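Local coordinates for kynurenine formamidase (Bacillus anthracis, PDB 4CZ1), which hydrolyses N-formyl-L-kynurenine to L-kynurenine and formate at a two-zinc centre, the second step of tryptophan breakdown by the kynurenine pathway, at residues A[47-52]-A[195-200]. Residues are numbered along the deposited sequence; the frame is centred on the assembly and turned at random.
Sequences MSIHTG and SDADGS. With ZN (zinc ion), chain F; VNJ (2-aminoacetophenone), chain G.
His-50 and Asp-198 meet through a short hydrogen bond, His-50 NE2 donating to Asp-198 OD2 at 2.5 Å. The oxygen lies at the ring edge, close to the imidazole plane, and is met on its anti side, with the donor 28° out of the carboxylate plane. Imidazole suits this place because its two nitrogens work in different directions: His-50 ND1 binds a zinc ion at 2.3 Å while NE2 faces the carboxylate, which probably makes the ring a stronger metal ligand and limits its rotation. Over one face stands the ketone oxygen OAI of 2-aminoacetophenone, 3.3 Å from His-50 CG; toward the other comes Ile-49 CG2, both displaced toward the rim. This is the first zinc site of the binuclear centre, completed by His-54, Asp-56, Glu-173 and two waters. With Ile-49 CG1 beside the backbone N (chi1 -67°), CG2 stands anti to that N and lies 3.2 Å from Gly-199 C, where a residue without a side chain leaves room for the methyl. Ile-49 CG1 passes 3.6 Å from Asp-198 OD1, and Ile-49 CD1 rests loosely, 4.4 Å from Ala-197 CB. Asp-198 OD1 is bonded to Tyr-28 OH of the second subunit, consistent with the dimer interface holding the carboxylate that partners a zinc ligand. One shell further out, Ser-48 OG accepts from His-50 N at 3.0 Å, an ST turn where strand 42-48 ends, and also bonds to Asp-23 of the ligand pocket.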
ATOM      1  N   MET A  47      -7.889  -8.209  -9.395  1.00 13.15           N
ATOM      2  CA  MET A  47      -8.649  -8.302  -8.124  1.00 13.83           C
ATOM      3  C   MET A  47      -9.781  -7.291  -8.041  1.00 13.38           C
ATOM      4  O   MET A  47      -9.772  -6.211  -8.700  1.00 13.41           O
ATOM      5  CB  MET A  47      -7.711  -8.111  -6.931  1.00 16.21           C
ATOM      6  CG  MET A  47      -7.032  -6.721  -6.832  1.00 18.58           C
ATOM      7  SD  MET A  47      -5.716  -6.582  -5.556  1.00 22.19           S
ATOM      8  CE  MET A  47      -6.654  -6.870  -4.059  1.00 21.13           C
ATOM      9  N   SER A  48     -10.737  -7.646  -7.207  1.00 11.85           N
ATOM     10  CA  SER A  48     -11.609  -6.661  -6.582  1.00 11.61           C
ATOM     11  C   SER A  48     -10.863  -5.799  -5.523  1.00 10.19           C
ATOM     12  O   SER A  48     -10.113  -6.254  -4.693  1.00  9.83           O
ATOM     13  CB  SER A  48     -12.774  -7.351  -5.833  1.00 11.59           C
ATOM     14  OG  SER A  48     -13.529  -6.385  -5.121  1.00 11.60           O
ATOM     15  N   ILE A  49     -11.185  -4.524  -5.564  1.00 10.07           N
ATOM     16  CA  ILE A  49     -10.801  -3.537  -4.572  1.00  9.69           C
ATOM     17  C   ILE A  49     -11.082  -4.033  -3.176  1.00  9.95           C
ATOM     18  O   ILE A  49     -10.230  -3.831  -2.300  1.00  9.91           O
ATOM     19  CB  ILE A  49     -11.593  -2.234  -4.769  1.00  9.26           C
ATOM     20  CG1 ILE A  49     -11.188  -1.549  -6.082  1.00  8.82           C
ATOM     21  CG2 ILE A  49     -11.399  -1.303  -3.580  1.00 10.22           C
ATOM     22  CD1 ILE A  49      -9.753  -1.118  -6.119  1.00  8.70           C
ATOM     23  N   HIS A  50     -12.235  -4.707  -2.969  1.00  8.80           N
ATOM     24  CA  HIS A  50     -12.604  -5.025  -1.620  1.00  9.06           C
ATOM     25  C   HIS A  50     -12.146  -6.427  -1.225  1.00  9.53           C
ATOM     26  O   HIS A  50     -12.910  -7.220  -0.643  1.00 10.20           O
ATOM     27  CB  HIS A  50     -14.122  -4.780  -1.404  1.00  8.58           C
ATOM     28  CG  HIS A  50     -14.556  -3.374  -1.745  1.00  8.88           C
ATOM     29  ND1 HIS A  50     -14.658  -2.363  -0.802  1.00  9.17           N
ATOM     30  CD2 HIS A  50     -14.806  -2.777  -2.934  1.00  8.87           C
ATOM     31  CE1 HIS A  50     -15.012  -1.230  -1.379  1.00  8.57           C
ATOM     32  NE2 HIS A  50     -15.089  -1.450  -2.669  1.00  8.55           N
ATOM     33  N   THR A  51     -10.873  -6.724  -1.446  1.00  9.42           N
ATOM     34  CA  THR A  51     -10.341  -8.030  -1.132  1.00  9.63           C
ATOM     35  C   THR A  51      -9.268  -7.867  -0.078  1.00  8.91           C
ATOM     36  O   THR A  51      -8.439  -7.008  -0.226  1.00  7.95           O
ATOM     37  CB  THR A  51      -9.658  -8.634  -2.378  1.00 10.28           C
ATOM     38  OG1 THR A  51     -10.612  -8.662  -3.413  1.00 11.89           O
ATOM     39  CG2 THR A  51      -9.155 -10.113  -2.140  1.00 10.65           C
ATOM     40  N   GLY A  52      -9.207  -8.799   0.864  1.00  8.23           N
ATOM     41  CA  GLY A  52      -8.213  -8.705   1.916  1.00  8.62           C
ATOM     42  C   GLY A  52      -8.327  -7.431   2.696  1.00  8.37           C
ATOM     43  O   GLY A  52      -9.396  -6.837   2.725  1.00  9.05           O
ATOM     44  N   SER A 195      -6.791   7.336  -8.669  1.00 13.58           N
ATOM     45  CA  SER A 195      -7.578   8.506  -9.025  1.00 14.99           C
ATOM     46  C   SER A 195      -9.109   8.293  -9.018  1.00 16.64           C
ATOM     47  O   SER A 195      -9.857   9.177  -8.573  1.00 19.90           O
ATOM     48  CB  SER A 195      -7.172   9.040 -10.385  1.00 14.17           C
ATOM     49  OG  SER A 195      -5.761   9.314 -10.453  1.00 14.01           O
ATOM     50  N   ASP A 196      -9.582   7.153  -9.524  1.00 18.98           N
ATOM     51  CA  ASP A 196     -11.026   6.970  -9.790  1.00 20.77           C
ATOM     52  C   ASP A 196     -11.710   5.882  -8.951  1.00 18.61           C
ATOM     53  O   ASP A 196     -12.870   5.563  -9.191  1.00 21.61           O
ATOM     54  CB  ASP A 196     -11.233   6.716 -11.305  1.00 24.01           C
ATOM     55  CG  ASP A 196     -10.557   7.803 -12.179  1.00 29.55           C
ATOM     56  OD1 ASP A 196     -10.848   9.009 -11.999  1.00 30.29           O
ATOM     57  OD2 ASP A 196      -9.748   7.464 -13.086  1.00 39.34           O
ATOM     58  N   ALA A 197     -11.023   5.311  -7.983  1.00 15.94           N
ATOM     59  CA  ALA A 197     -11.519   4.110  -7.289  1.00 15.65           C
ATOM     60  C   ALA A 197     -12.401   4.256  -6.035  1.00 16.47           C
ATOM     61  O   ALA A 197     -12.459   5.290  -5.434  1.00 19.16           O
ATOM     62  CB  ALA A 197     -10.379   3.180  -6.977  1.00 14.33           C
ATOM     63  N   ASP A 198     -13.135   3.190  -5.754  1.00 15.43           N
ATOM     64  CA  ASP A 198     -14.096   3.101  -4.685  1.00 16.10           C
ATOM     65  C   ASP A 198     -13.478   2.558  -3.377  1.00 16.16           C
ATOM     66  O   ASP A 198     -14.158   2.430  -2.355  1.00 19.29           O
ATOM     67  CB  ASP A 198     -15.230   2.195  -5.142  1.00 17.31           C
ATOM     68  CG  ASP A 198     -14.747   0.786  -5.565  1.00 18.00           C
ATOM     69  OD1 ASP A 198     -14.008   0.642  -6.596  1.00 20.26           O
ATOM     70  OD2 ASP A 198     -15.124  -0.188  -4.882  1.00 16.09           O
ATOM     71  N   GLY A 199     -12.156   2.369  -3.363  1.00 14.36           N
ATOM     72  CA  GLY A 199     -11.458   1.847  -2.243  1.00 14.04           C
ATOM     73  C   GLY A 199     -10.053   1.470  -2.661  1.00 13.86           C
ATOM     74  O   GLY A 199      -9.693   1.680  -3.791  1.00 16.37           O
ATOM     75  N   SER A 200      -9.240   0.935  -1.751  1.00 12.19           N
ATOM     76  CA  SER A 200      -7.937   0.415  -2.123  1.00 11.60           C
ATOM     77  C   SER A 200      -7.459  -0.637  -1.167  1.00 11.06           C
ATOM     78  O   SER A 200      -7.629  -0.491   0.042  1.00 12.70           O
ATOM     79  CB  SER A 200      -6.935   1.565  -2.106  1.00 11.52           C
ATOM     80  OG  SER A 200      -5.609   1.028  -2.194  1.00 10.59           O
TER
HETATM   81 ZN    ZN F 402     -14.813  -2.462   1.449  1.00 25.24          ZN
HETATM   82  CAH VNJ G 501     -18.117  -6.393  -2.995  1.00 44.46           C
HETATM   83  CAG VNJ G 501     -18.506  -5.226  -2.078  1.00 44.59           C
HETATM   84  OAI VNJ G 501     -17.692  -4.322  -1.884  1.00 47.55           O
HETATM   85  CAA VNJ G 501     -19.782  -5.280  -1.462  1.00 41.74           C
HETATM   86  CAB VNJ G 501     -20.878  -5.833  -2.161  1.00 40.90           C
HETATM   87  CAC VNJ G 501     -22.146  -5.914  -1.572  1.00 41.98           C
HETATM   88  CAD VNJ G 501     -22.327  -5.440  -0.259  1.00 44.55           C
HETATM   89  CAE VNJ G 501     -21.256  -4.889   0.452  1.00 43.37           C
HETATM   90  CAF VNJ G 501     -19.986  -4.813  -0.145  1.00 46.17           C
HETATM   91  NAJ VNJ G 501     -18.935  -4.284   0.537  1.00 47.36           N
HETATM   92  O   HOH W   1     -17.290  -2.644   1.501  1.00 16.43           O
HETATM   93  O   HOH W   2     -15.512  -4.630   1.910  1.00  4.02           O